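Local coordinates for protein beta-N-acetylhexosaminidase (Streptomyces plicatus, PDB 1JAK) that catalyses the hydrolysis of terminal beta-linked N-acetylhexosamine residues, probably by the substrate-assisted mechanism of glycoside hydrolase family 20, at residues E175-I180 with V237-S242; A204-P209 with I302-A307; R210-G215 with G225-K230. All blocks are in the same frame, centred on the assembly; numbering follows the deposited sequence.

Contact 1: E175-I180 with V237-S242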
ATOM      1  N   GLU A 175       1.375   5.534  14.034  1.00  7.36           N
ATOM      2  CA  GLU A 175       1.419   4.126  13.665  1.00  7.89           C
ATOM      3  C   GLU A 175       1.185   3.986  12.163  1.00  7.37           C
ATOM      4  O   GLU A 175       1.743   3.096  11.520  1.00  7.56           O
ATOM      5  CB  GLU A 175       0.383   3.338  14.473  1.00  8.70           C
ATOM      6  CG  GLU A 175       0.671   3.408  15.965  1.00 13.54           C
ATOM      7  CD  GLU A 175      -0.355   2.699  16.821  1.00 17.98           C
ATOM      8  OE1 GLU A 175      -1.567   2.913  16.613  1.00 20.47           O
ATOM      9  OE2 GLU A 175       0.057   1.940  17.722  1.00 22.15           O
ATOM     10  N   VAL A 176       0.372   4.874  11.597  1.00  6.41           N
ATOM     11  CA  VAL A 176       0.126   4.833  10.161  1.00  7.19           C
ATOM     12  C   VAL A 176       1.392   5.297   9.438  1.00  7.80           C
ATOM     13  O   VAL A 176       1.745   4.759   8.390  1.00  7.74           O
ATOM     14  CB  VAL A 176      -1.072   5.719   9.763  1.00  6.74           C
ATOM     15  CG1 VAL A 176      -1.197   5.792   8.246  1.00  8.25           C
ATOM     16  CG2 VAL A 176      -2.350   5.137  10.355  1.00  8.45           C
ATOM     17  N   LYS A 177       2.083   6.289  10.001  1.00  6.71           N
ATOM     18  CA  LYS A 177       3.324   6.774   9.398  1.00  5.93           C
ATOM     19  C   LYS A 177       4.335   5.633   9.384  1.00  5.98           C
ATOM     20  O   LYS A 177       5.098   5.475   8.430  1.00  6.64           O
ATOM     21  CB  LYS A 177       3.890   7.956  10.190  1.00  5.84           C
ATOM     22  CG  LYS A 177       3.126   9.246   9.991  1.00  6.35           C
ATOM     23  CD  LYS A 177       3.785  10.392  10.746  1.00  6.38           C
ATOM     24  CE  LYS A 177       3.076  11.707  10.457  1.00  7.22           C
ATOM     25  NZ  LYS A 177       3.687  12.847  11.205  1.00  7.20           N
ATOM     26  N   ARG A 178       4.340   4.844  10.453  1.00  6.40           N
ATOM     27  CA  ARG A 178       5.240   3.705  10.546  1.00  6.47           C
ATOM     28  C   ARG A 178       4.930   2.703   9.433  1.00  7.75           C
ATOM     29  O   ARG A 178       5.839   2.205   8.771  1.00  6.72           O
ATOM     30  CB  ARG A 178       5.108   3.033  11.920  1.00  7.51           C
ATOM     31  CG  ARG A 178       5.762   1.659  12.013  1.00  8.37           C
ATOM     32  CD  ARG A 178       5.814   1.166  13.454  1.00  8.10           C
ATOM     33  NE  ARG A 178       5.956  -0.286  13.545  1.00  9.53           N
ATOM     34  CZ  ARG A 178       6.287  -0.938  14.656  1.00 11.14           C
ATOM     35  NH1 ARG A 178       6.520  -0.266  15.780  1.00 11.35           N
ATOM     36  NH2 ARG A 178       6.373  -2.263  14.653  1.00 10.09           N
ATOM     37  N   TYR A 179       3.648   2.417   9.214  1.00  7.00           N
ATOM     38  CA  TYR A 179       3.288   1.466   8.165  1.00  6.42           C
ATOM     39  C   TYR A 179       3.627   2.048   6.793  1.00  7.08           C
ATOM     40  O   TYR A 179       4.036   1.325   5.883  1.00  7.76           O
ATOM     41  CB  TYR A 179       1.801   1.105   8.236  1.00  7.07           C
ATOM     42  CG  TYR A 179       1.490  -0.175   7.495  1.00  6.82           C
ATOM     43  CD1 TYR A 179       1.977  -1.399   7.955  1.00  8.25           C
ATOM     44  CD2 TYR A 179       0.764  -0.161   6.306  1.00  7.31           C
ATOM     45  CE1 TYR A 179       1.755  -2.580   7.244  1.00  8.76           C
ATOM     46  CE2 TYR A 179       0.536  -1.339   5.585  1.00  7.22           C
ATOM     47  CZ  TYR A 179       1.038  -2.541   6.063  1.00  8.27           C
ATOM     48  OH  TYR A 179       0.836  -3.706   5.356  1.00  7.97           O
ATOM     49  N   ILE A 180       3.452   3.357   6.646  1.00  5.67           N
ATOM     50  CA  ILE A 180       3.780   4.028   5.393  1.00  7.01           C
ATOM     51  C   ILE A 180       5.259   3.792   5.093  1.00  8.44           C
ATOM     52  O   ILE A 180       5.632   3.477   3.962  1.00  6.91           O
ATOM     53  CB  ILE A 180       3.493   5.549   5.491  1.00  7.07           C
ATOM     54  CG1 ILE A 180       1.993   5.792   5.306  1.00  7.39           C
ATOM     55  CG2 ILE A 180       4.318   6.324   4.458  1.00  7.30           C
ATOM     56  CD1 ILE A 180       1.544   7.203   5.630  1.00  7.52           C
ATOM     57  N   VAL A 237      -1.927  12.340   4.889  1.00  8.19           N
ATOM     58  CA  VAL A 237      -1.832  12.530   3.448  1.00  8.51           C
ATOM     59  C   VAL A 237      -0.518  13.218   3.080  1.00  8.72           C
ATOM     60  O   VAL A 237       0.132  12.849   2.099  1.00  9.46           O
ATOM     61  CB  VAL A 237      -3.019  13.369   2.914  1.00  9.39           C
ATOM     62  CG1 VAL A 237      -2.807  13.708   1.449  1.00  8.88           C
ATOM     63  CG2 VAL A 237      -4.315  12.590   3.081  1.00  8.47           C
ATOM     64  N   ARG A 238      -0.120  14.209   3.871  1.00  9.06           N
ATOM     65  CA  ARG A 238       1.124  14.929   3.604  1.00  8.83           C
ATOM     66  C   ARG A 238       2.327  14.002   3.753  1.00  7.59           C
ATOM     67  O   ARG A 238       3.225  13.996   2.910  1.00  8.20           O
ATOM     68  CB  ARG A 238       1.284  16.108   4.567  1.00 10.65           C
ATOM     69  CG  ARG A 238       2.522  16.958   4.286  1.00 12.55           C
ATOM     70  CD  ARG A 238       2.928  17.764   5.512  1.00 14.79           C
ATOM     71  NE  ARG A 238       3.383  16.890   6.593  1.00 15.32           N
ATOM     72  CZ  ARG A 238       4.515  16.193   6.568  1.00 17.33           C
ATOM     73  NH1 ARG A 238       5.322  16.265   5.518  1.00 17.48           N
ATOM     74  NH2 ARG A 238       4.835  15.409   7.589  1.00 16.22           N
ATOM     75  N   TYR A 239       2.342  13.224   4.833  1.00  7.81           N
ATOM     76  CA  TYR A 239       3.442  12.302   5.086  1.00  8.04           C
ATOM     77  C   TYR A 239       3.502  11.260   3.973  1.00  8.56           C
ATOM     78  O   TYR A 239       4.578  10.942   3.460  1.00  8.25           O
ATOM     79  CB  TYR A 239       3.252  11.605   6.436  1.00  7.73           C
ATOM     80  CG  TYR A 239       4.475  10.852   6.913  1.00  8.24           C
ATOM     81  CD1 TYR A 239       5.548  11.526   7.493  1.00  9.63           C
ATOM     82  CD2 TYR A 239       4.565   9.466   6.775  1.00  8.35           C
ATOM     83  CE1 TYR A 239       6.684  10.841   7.927  1.00  9.49           C
ATOM     84  CE2 TYR A 239       5.696   8.770   7.204  1.00  9.29           C
ATOM     85  CZ  TYR A 239       6.750   9.468   7.780  1.00 10.25           C
ATOM     86  OH  TYR A 239       7.868   8.797   8.219  1.00 12.37           O
ATOM     87  N   ALA A 240       2.342  10.726   3.600  1.00  8.46           N
ATOM     88  CA  ALA A 240       2.284   9.732   2.534  1.00  8.18           C
ATOM     89  C   ALA A 240       2.811  10.343   1.241  1.00  8.55           C
ATOM     90  O   ALA A 240       3.554   9.701   0.501  1.00  9.55           O
ATOM     91  CB  ALA A 240       0.846   9.249   2.338  1.00  7.83           C
ATOM     92  N   ALA A 241       2.424  11.586   0.974  1.00  9.02           N
ATOM     93  CA  ALA A 241       2.866  12.272  -0.235  1.00  9.92           C
ATOM     94  C   ALA A 241       4.387  12.416  -0.264  1.00 10.57           C
ATOM     95  O   ALA A 241       5.004  12.288  -1.324  1.00 10.21           O
ATOM     96  CB  ALA A 241       2.201  13.647  -0.334  1.00 10.27           C
ATOM     97  N   SER A 242       4.992  12.675   0.895  1.00 10.52           N
ATOM     98  CA  SER A 242       6.445  12.826   0.965  1.00 11.15           C
ATOM     99  C   SER A 242       7.126  11.478   0.718  1.00 12.27           C
ATOM    100  O   SER A 242       8.326  11.420   0.442  1.00 13.35           O
ATOM    101  CB  SER A 242       6.869  13.400   2.325  1.00 12.65           C
ATOM    102  OG  SER A 242       6.627  12.485   3.380  1.00 16.15           O
TER

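Contact 2: A204-P209 with I302-A307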
ATOM      1  N   ALA A 204     -13.357  12.400  11.058  1.00 10.58           N
ATOM      2  CA  ALA A 204     -14.316  13.392  11.528  1.00 10.88           C
ATOM      3  C   ALA A 204     -15.064  14.060  10.377  1.00 11.47           C
ATOM      4  O   ALA A 204     -14.458  14.571   9.437  1.00 11.35           O
ATOM      5  CB  ALA A 204     -13.606  14.451  12.376  1.00 12.63           C
ATOM      6  N   ILE A 205     -16.392  14.035  10.462  1.00 10.66           N
ATOM      7  CA  ILE A 205     -17.264  14.644   9.456  1.00 11.02           C
ATOM      8  C   ILE A 205     -18.040  15.741  10.190  1.00 11.31           C
ATOM      9  O   ILE A 205     -18.833  15.446  11.084  1.00 13.14           O
ATOM     10  CB  ILE A 205     -18.262  13.603   8.885  1.00 12.14           C
ATOM     11  CG1 ILE A 205     -17.499  12.437   8.245  1.00 11.53           C
ATOM     12  CG2 ILE A 205     -19.186  14.261   7.871  1.00 11.61           C
ATOM     13  CD1 ILE A 205     -16.602  12.839   7.086  1.00 12.59           C
ATOM     14  N   ASP A 206     -17.813  17.001   9.822  1.00 11.62           N
ATOM     15  CA  ASP A 206     -18.477  18.121  10.489  1.00 11.98           C
ATOM     16  C   ASP A 206     -20.001  18.089  10.442  1.00 11.83           C
ATOM     17  O   ASP A 206     -20.667  18.424  11.426  1.00 11.30           O
ATOM     18  CB  ASP A 206     -18.004  19.460   9.911  1.00 14.72           C
ATOM     19  CG  ASP A 206     -16.523  19.715  10.139  1.00 17.26           C
ATOM     20  OD1 ASP A 206     -15.990  19.282  11.181  1.00 17.44           O
ATOM     21  OD2 ASP A 206     -15.898  20.369   9.277  1.00 19.63           O
ATOM     22  N   SER A 207     -20.553  17.704   9.298  1.00 11.81           N
ATOM     23  CA  SER A 207     -22.002  17.662   9.134  1.00 12.66           C
ATOM     24  C   SER A 207     -22.695  16.576   9.955  1.00 13.42           C
ATOM     25  O   SER A 207     -23.895  16.668  10.227  1.00 12.54           O
ATOM     26  CB  SER A 207     -22.355  17.522   7.649  1.00 13.87           C
ATOM     27  OG  SER A 207     -21.601  16.499   7.026  1.00 13.51           O
ATOM     28  N   TRP A 208     -21.939  15.555  10.351  1.00 11.89           N
ATOM     29  CA  TRP A 208     -22.464  14.455  11.163  1.00 12.51           C
ATOM     30  C   TRP A 208     -21.429  14.152  12.250  1.00 12.72           C
ATOM     31  O   TRP A 208     -20.751  13.125  12.209  1.00 12.17           O
ATOM     32  CB  TRP A 208     -22.692  13.209  10.298  1.00 11.98           C
ATOM     33  CG  TRP A 208     -23.666  13.420   9.171  1.00 13.49           C
ATOM     34  CD1 TRP A 208     -23.459  14.144   8.032  1.00 12.92           C
ATOM     35  CD2 TRP A 208     -25.015  12.940   9.100  1.00 13.98           C
ATOM     36  NE1 TRP A 208     -24.595  14.148   7.258  1.00 14.28           N
ATOM     37  CE2 TRP A 208     -25.566  13.416   7.890  1.00 14.47           C
ATOM     38  CE3 TRP A 208     -25.813  12.154   9.945  1.00 14.62           C
ATOM     39  CZ2 TRP A 208     -26.882  13.134   7.499  1.00 14.58           C
ATOM     40  CZ3 TRP A 208     -27.124  11.871   9.557  1.00 15.39           C
ATOM     41  CH2 TRP A 208     -27.644  12.362   8.344  1.00 14.89           C
ATOM     42  N   PRO A 209     -21.311  15.045  13.248  1.00 13.06           N
ATOM     43  CA  PRO A 209     -20.376  14.954  14.375  1.00 13.54           C
ATOM     44  C   PRO A 209     -20.330  13.645  15.160  1.00 13.31           C
ATOM     45  O   PRO A 209     -19.267  13.257  15.646  1.00 12.86           O
ATOM     46  CB  PRO A 209     -20.789  16.126  15.263  1.00 15.58           C
ATOM     47  CG  PRO A 209     -21.354  17.106  14.299  1.00 17.01           C
ATOM     48  CD  PRO A 209     -22.179  16.227  13.400  1.00 12.24           C
ATOM     49  N   ILE A 302     -19.109  12.012   1.399  1.00 10.99           N
ATOM     50  CA  ILE A 302     -18.230  11.984   0.237  1.00 11.13           C
ATOM     51  C   ILE A 302     -17.713  13.385  -0.085  1.00 11.80           C
ATOM     52  O   ILE A 302     -16.557  13.556  -0.486  1.00 11.92           O
ATOM     53  CB  ILE A 302     -18.961  11.387  -0.989  1.00 12.38           C
ATOM     54  CG1 ILE A 302     -19.203   9.891  -0.754  1.00 12.53           C
ATOM     55  CG2 ILE A 302     -18.148  11.620  -2.255  1.00 11.99           C
ATOM     56  CD1 ILE A 302     -19.933   9.179  -1.885  1.00 15.09           C
ATOM     57  N   GLY A 303     -18.564  14.389   0.104  1.00 11.55           N
ATOM     58  CA  GLY A 303     -18.146  15.753  -0.168  1.00 12.03           C
ATOM     59  C   GLY A 303     -17.034  16.199   0.766  1.00 12.73           C
ATOM     60  O   GLY A 303     -16.042  16.794   0.330  1.00 12.32           O
ATOM     61  N   GLU A 304     -17.190  15.913   2.055  1.00 12.45           N
ATOM     62  CA  GLU A 304     -16.183  16.303   3.030  1.00 12.59           C
ATOM     63  C   GLU A 304     -14.893  15.512   2.854  1.00 12.78           C
ATOM     64  O   GLU A 304     -13.800  16.048   3.041  1.00 13.10           O
ATOM     65  CB  GLU A 304     -16.721  16.143   4.459  1.00 13.53           C
ATOM     66  CG  GLU A 304     -17.732  17.225   4.846  1.00 13.26           C
ATOM     67  CD  GLU A 304     -17.976  17.320   6.342  1.00 13.74           C
ATOM     68  OE1 GLU A 304     -17.005  17.181   7.118  1.00 14.22           O
ATOM     69  OE2 GLU A 304     -19.134  17.561   6.746  1.00 11.64           O
ATOM     70  N   LEU A 305     -15.015  14.241   2.486  1.00 11.90           N
ATOM     71  CA  LEU A 305     -13.832  13.411   2.290  1.00 11.67           C
ATOM     72  C   LEU A 305     -13.070  13.854   1.044  1.00 11.11           C
ATOM     73  O   LEU A 305     -11.842  13.917   1.047  1.00 10.07           O
ATOM     74  CB  LEU A 305     -14.224  11.936   2.166  1.00 13.36           C
ATOM     75  CG  LEU A 305     -13.075  10.934   1.995  1.00 13.77           C
ATOM     76  CD1 LEU A 305     -12.111  11.026   3.177  1.00 14.50           C
ATOM     77  CD2 LEU A 305     -13.647   9.527   1.881  1.00 15.75           C
ATOM     78  N   ALA A 306     -13.800  14.174  -0.021  1.00 10.52           N
ATOM     79  CA  ALA A 306     -13.166  14.606  -1.261  1.00 11.12           C
ATOM     80  C   ALA A 306     -12.353  15.880  -1.040  1.00 11.86           C
ATOM     81  O   ALA A 306     -11.283  16.054  -1.626  1.00 12.28           O
ATOM     82  CB  ALA A 306     -14.224  14.840  -2.337  1.00 11.85           C
ATOM     83  N   ALA A 307     -12.865  16.763  -0.189  1.00 11.81           N
ATOM     84  CA  ALA A 307     -12.195  18.024   0.107  1.00 12.04           C
ATOM     85  C   ALA A 307     -10.836  17.817   0.769  1.00 13.91           C
ATOM     86  O   ALA A 307      -9.942  18.650   0.634  1.00 14.92           O
ATOM     87  CB  ALA A 307     -13.082  18.884   1.003  1.00 13.44           C
TER

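Contact 3: R210-G215 with G225-K230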
ATOM      1  N   ARG A 210     -21.470  12.972  15.293  1.00 11.47           N
ATOM      2  CA  ARG A 210     -21.525  11.725  16.054  1.00 12.69           C
ATOM      3  C   ARG A 210     -20.818  10.544  15.401  1.00 10.45           C
ATOM      4  O   ARG A 210     -20.488   9.568  16.079  1.00 10.51           O
ATOM      5  CB  ARG A 210     -22.978  11.340  16.349  1.00 13.55           C
ATOM      6  CG  ARG A 210     -23.660  12.216  17.390  1.00 17.55           C
ATOM      7  CD  ARG A 210     -25.130  11.841  17.539  1.00 19.30           C
ATOM      8  NE  ARG A 210     -25.323  10.457  17.969  1.00 20.05           N
ATOM      9  CZ  ARG A 210     -25.047  10.000  19.188  1.00 21.53           C
ATOM     10  NH1 ARG A 210     -24.556  10.817  20.112  1.00 21.97           N
ATOM     11  NH2 ARG A 210     -25.266   8.726  19.487  1.00 22.12           N
ATOM     12  N   LEU A 211     -20.588  10.616  14.094  1.00  9.05           N
ATOM     13  CA  LEU A 211     -19.911   9.518  13.413  1.00  9.19           C
ATOM     14  C   LEU A 211     -18.567   9.262  14.080  1.00 10.50           C
ATOM     15  O   LEU A 211     -18.224   8.122  14.382  1.00 10.03           O
ATOM     16  CB  LEU A 211     -19.707   9.836  11.930  1.00  9.17           C
ATOM     17  CG  LEU A 211     -20.976   9.949  11.079  1.00  9.33           C
ATOM     18  CD1 LEU A 211     -20.610  10.360   9.665  1.00  9.95           C
ATOM     19  CD2 LEU A 211     -21.715   8.613  11.069  1.00 10.54           C
ATOM     20  N   ALA A 212     -17.816  10.332  14.331  1.00 10.35           N
ATOM     21  CA  ALA A 212     -16.514  10.189  14.969  1.00 10.41           C
ATOM     22  C   ALA A 212     -16.593  10.041  16.487  1.00 10.86           C
ATOM     23  O   ALA A 212     -15.994   9.129  17.055  1.00 10.59           O
ATOM     24  CB  ALA A 212     -15.620  11.382  14.608  1.00 11.65           C
ATOM     25  N   THR A 213     -17.334  10.932  17.144  1.00 11.34           N
ATOM     26  CA  THR A 213     -17.436  10.903  18.600  1.00 12.02           C
ATOM     27  C   THR A 213     -18.111   9.665  19.175  1.00 11.36           C
ATOM     28  O   THR A 213     -17.766   9.219  20.271  1.00 11.81           O
ATOM     29  CB  THR A 213     -18.156  12.160  19.128  1.00 14.16           C
ATOM     30  OG1 THR A 213     -19.500  12.187  18.638  1.00 15.62           O
ATOM     31  CG2 THR A 213     -17.431  13.410  18.665  1.00 17.12           C
ATOM     32  N   TYR A 214     -19.072   9.107  18.444  1.00 10.62           N
ATOM     33  CA  TYR A 214     -19.757   7.905  18.905  1.00 10.89           C
ATOM     34  C   TYR A 214     -19.321   6.704  18.069  1.00  9.79           C
ATOM     35  O   TYR A 214     -18.868   5.692  18.608  1.00 10.84           O
ATOM     36  CB  TYR A 214     -21.274   8.069  18.797  1.00 10.72           C
ATOM     37  CG  TYR A 214     -22.038   6.939  19.454  1.00 11.75           C
ATOM     38  CD1 TYR A 214     -22.121   6.844  20.842  1.00 12.99           C
ATOM     39  CD2 TYR A 214     -22.658   5.949  18.686  1.00 11.95           C
ATOM     40  CE1 TYR A 214     -22.803   5.787  21.455  1.00 13.81           C
ATOM     41  CE2 TYR A 214     -23.340   4.892  19.287  1.00 12.49           C
ATOM     42  CZ  TYR A 214     -23.410   4.817  20.669  1.00 14.99           C
ATOM     43  OH  TYR A 214     -24.092   3.780  21.265  1.00 16.89           O
ATOM     44  N   GLY A 215     -19.451   6.827  16.752  1.00  9.35           N
ATOM     45  CA  GLY A 215     -19.077   5.740  15.861  1.00  8.46           C
ATOM     46  C   GLY A 215     -17.619   5.325  15.950  1.00  9.76           C
ATOM     47  O   GLY A 215     -17.266   4.194  15.617  1.00  8.45           O
ATOM     48  N   GLY A 225     -11.505   3.400  20.988  1.00 10.38           N
ATOM     49  CA  GLY A 225     -11.345   3.257  19.554  1.00 10.70           C
ATOM     50  C   GLY A 225     -10.426   4.360  19.066  1.00  9.63           C
ATOM     51  O   GLY A 225      -9.207   4.301  19.258  1.00 10.39           O
ATOM     52  N   GLY A 226     -11.016   5.376  18.447  1.00  9.01           N
ATOM     53  CA  GLY A 226     -10.246   6.497  17.947  1.00  7.13           C
ATOM     54  C   GLY A 226     -10.686   6.922  16.561  1.00  6.96           C
ATOM     55  O   GLY A 226     -11.480   6.243  15.915  1.00  7.13           O
ATOM     56  N   TYR A 227     -10.184   8.063  16.109  1.00  7.03           N
ATOM     57  CA  TYR A 227     -10.506   8.558  14.775  1.00  6.98           C
ATOM     58  C   TYR A 227      -9.558   9.695  14.463  1.00  7.55           C
ATOM     59  O   TYR A 227      -8.890  10.215  15.361  1.00  8.73           O
ATOM     60  CB  TYR A 227     -11.960   9.046  14.694  1.00  6.64           C
ATOM     61  CG  TYR A 227     -12.274  10.239  15.570  1.00  5.71           C
ATOM     62  CD1 TYR A 227     -12.031  11.543  15.128  1.00  6.63           C
ATOM     63  CD2 TYR A 227     -12.792  10.061  16.853  1.00  7.58           C
ATOM     64  CE1 TYR A 227     -12.294  12.642  15.951  1.00  8.39           C
ATOM     65  CE2 TYR A 227     -13.058  11.148  17.679  1.00  9.16           C
ATOM     66  CZ  TYR A 227     -12.806  12.432  17.225  1.00 10.09           C
ATOM     67  OH  TYR A 227     -13.064  13.500  18.055  1.00 11.77           O
ATOM     68  N   TYR A 228      -9.489  10.071  13.193  1.00  7.81           N
ATOM     69  CA  TYR A 228      -8.625  11.165  12.787  1.00  7.52           C
ATOM     70  C   TYR A 228      -9.419  12.440  12.637  1.00  8.20           C
ATOM     71  O   TYR A 228     -10.502  12.438  12.058  1.00  8.84           O
ATOM     72  CB  TYR A 228      -7.973  10.899  11.430  1.00  7.46           C
ATOM     73  CG  TYR A 228      -7.296   9.567  11.309  1.00  5.98           C
ATOM     74  CD1 TYR A 228      -6.271   9.205  12.177  1.00  8.10           C
ATOM     75  CD2 TYR A 228      -7.686   8.661  10.325  1.00  7.28           C
ATOM     76  CE1 TYR A 228      -5.652   7.969  12.070  1.00  7.59           C
ATOM     77  CE2 TYR A 228      -7.074   7.423  10.213  1.00  7.45           C
ATOM     78  CZ  TYR A 228      -6.062   7.083  11.088  1.00  8.75           C
ATOM     79  OH  TYR A 228      -5.483   5.844  10.997  1.00  8.60           O
ATOM     80  N   THR A 229      -8.873  13.528  13.161  1.00  9.65           N
ATOM     81  CA  THR A 229      -9.495  14.827  12.985  1.00  9.41           C
ATOM     82  C   THR A 229      -9.116  15.152  11.543  1.00  9.97           C
ATOM     83  O   THR A 229      -8.277  14.467  10.954  1.00  9.62           O
ATOM     84  CB  THR A 229      -8.854  15.893  13.888  1.00 11.05           C
ATOM     85  OG1 THR A 229      -7.435  15.896  13.681  1.00  8.29           O
ATOM     86  CG2 THR A 229      -9.152  15.615  15.347  1.00  9.74           C
ATOM     87  N   LYS A 230      -9.724  16.184  10.968  1.00 10.18           N
ATOM     88  CA  LYS A 230      -9.395  16.581   9.604  1.00 12.01           C
ATOM     89  C   LYS A 230      -7.895  16.879   9.533  1.00 11.04           C
ATOM     90  O   LYS A 230      -7.222  16.506   8.572  1.00 11.61           O
ATOM     91  CB  LYS A 230     -10.166  17.842   9.217  1.00 14.20           C
ATOM     92  CG  LYS A 230     -11.668  17.764   9.397  1.00 21.31           C
ATOM     93  CD  LYS A 230     -12.339  17.066   8.244  1.00 24.36           C
ATOM     94  CE  LYS A 230     -13.838  17.327   8.251  1.00 25.06           C
ATOM     95  NZ  LYS A 230     -14.505  16.615   7.132  1.00 27.81           N
TER

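Contact 1: E175-I180 with V237-S242
The helical segments 175-180, carrying K177 and I180, and 237-242, carrying Y239 and A240, run almost parallel, their local axes 10.2 Å apart at closest approach and crossing at -16°. Y239 buries more area than any other residue, its ring lying between the helices. With CG anti to the backbone N (chi1 -168°), the ring leans out across the gap and offers one face to the aliphatic chain of K177. The lysine methylenes lie over that face, CG coming within 3.5 Å of Y239 CD2 and standing 3.7 Å from the ring centroid, a CH-pi contact. Beyond CG the lysine is extended, so that CD and CE continue over the CG and CD1 side of the ring. NZ then reaches E235, one turn before Y239, in a salt bridge. R238 NH2 pairs with the same carboxylate, which probably eases the approach of the two cations, 4.6 Å apart between K177 NZ and R238 NH2.

Helix 173-184 connects strand 159-165 to its parallel neighbour 190-194, and helix 230-242 connects that strand to 246-250; the contact is thus the side-by-side packing of successive outer helices in an (alpha/beta)8 barrel. On the barrel side of the lysine, I180 takes over: its CD1 sits in plane at the edge of the Y239 ring and meets A240 CB at 3.9 Å, while CG2 approaches Y239 CD2 at 3.9 Å. A240 in turn packs on V247 of strand 246-250. The phenol hydroxyl of Y239 is hydrogen-bonded to D181, adding a polar tie between the helices. With an alanine in place of Y239, the K177 methylenes and I180 would probably face a gap and D181 would lose its hydroxyl partner. At the C-terminal side, S242 OG donates to Y239 O at 2.6 Å.

Contact 2: A204-P209 with I302-A307
Hydrogen bonds dominate the meeting of E304 with the turn at D206 and S207, where one carboxylate receives three donors. D206 N gives its hydrogen to E304 OE1 at 2.8 Å, and S207 N gives its own to E304 OE2 at 2.9 Å. Each oxygen accepts through its syn lone pair, the side facing the other oxygen, so the two consecutive N-H groups meet the two oxygens in a side-by-side pair of bonds. The second bond is the straighter, with an N-H...O angle of 157°. S207 OG adds a third bond, to E304 OE2 at 2.7 Å, arriving on the anti side and 34° out of the carboxylate plane. The serine can do this because its chi1 of 48° tucks OG between the backbone N and the carbonyl carbon, bringing hydroxyl and amide to the same acceptor. Gripped at both oxygens, the carboxylate is held against rotation.

The electrostatic part is mixed. D206 brings a second carboxylate near, with D206 OD2 4.0 Å from E304 OE1, but K230 forms a salt bridge to E304 OE1 and probably offsets the crowding of negative charge.

Van der Waals contact comes from I205, whose CG2 lies 3.5 Å from E304 OE2. Just past the serine, W208 turns its indole NH to D300, one helical turn before E304, and its ring makes edge-to-face contacts with F297 and Y264.

I205 to W208 form a type I beta turn, closed by W208 N to I205 O at 3.2 Å. The arrangement is that of a turn whose two central N-H groups, of D206 and S207, are both bound by one glutamate carboxylate; here it fastens the long loop after barrel strand 190-194 to helix 292-307, at the surface of the catalytic domain.

Contact 3: R210-G215 with G225-K230
A212 sets its methyl group squarely over the ring of Y227: CB lies 3.6 Å from the ring centroid and only 9° off the ring normal, a CH-pi contact over the centre of the face. On the same side of the ring plane A212 O approaches the rim, 3.3 Å from Y227 CD2, so the ring covers both the methyl and the carbonyl of A212. T213 stays at the margin, its CG2 4.4 Å from Y227 OH. No hydrogen bond crosses between the segments, and the contact rests on this flat overlap. Y227 can lay its ring on the helix because chi1 of 64° turns the ring back above its own main chain, towards A212.

In the next shell, the single helical turn 210-213 that presents A212 is closed by R210 O, which accepts from both Y214 N at 2.8 Å and G215 N at 3.0 Å. T213 OG1 bonds back to P209 O, and L211 packs on A260 and S263 of helix 258-263. G215 has no room for a side chain, since a CB would run into L211 O.

In the extended loop that carries Y227, the backbone angles of G226 would jam a CB against the carbonyl O of G225, the residue before. Y228, next in the chain, turns its CB away from helix 210-213, the reverse of Y227, whose CB points toward it.

Immediately after comes T229, the N-cap of helix 230-242, its OG1 accepting from E232 N. The contact therefore packs a short helix against the return of the same long excursion between strand 190-194 and the capped helix 230-242 of the (alpha/beta)8 barrel.

From the N terminus, segment 175-180 opens contact 1, which closes when the chain returns as 237-242 after strand 190-194 and the long excursion that follows it. Contact 3 is nested inside that loop, closing the short reach between 210-215 and 225-230. Contact 2 crosses contact 1, beginning at 204-209 and ending on helix 292-307; contact 3 is nested inside it as well. Contact 1 joins helices 173-184 and 230-242; contact 2 joins the loop after strand 190-194 to helix 292-307; contact 3 packs two parts of that same loop. K230 with E304, and a probable A204 to Y228 backbone hydrogen bond, join contacts 2 and 3; V176 touches Y228 between contacts 1 and 3.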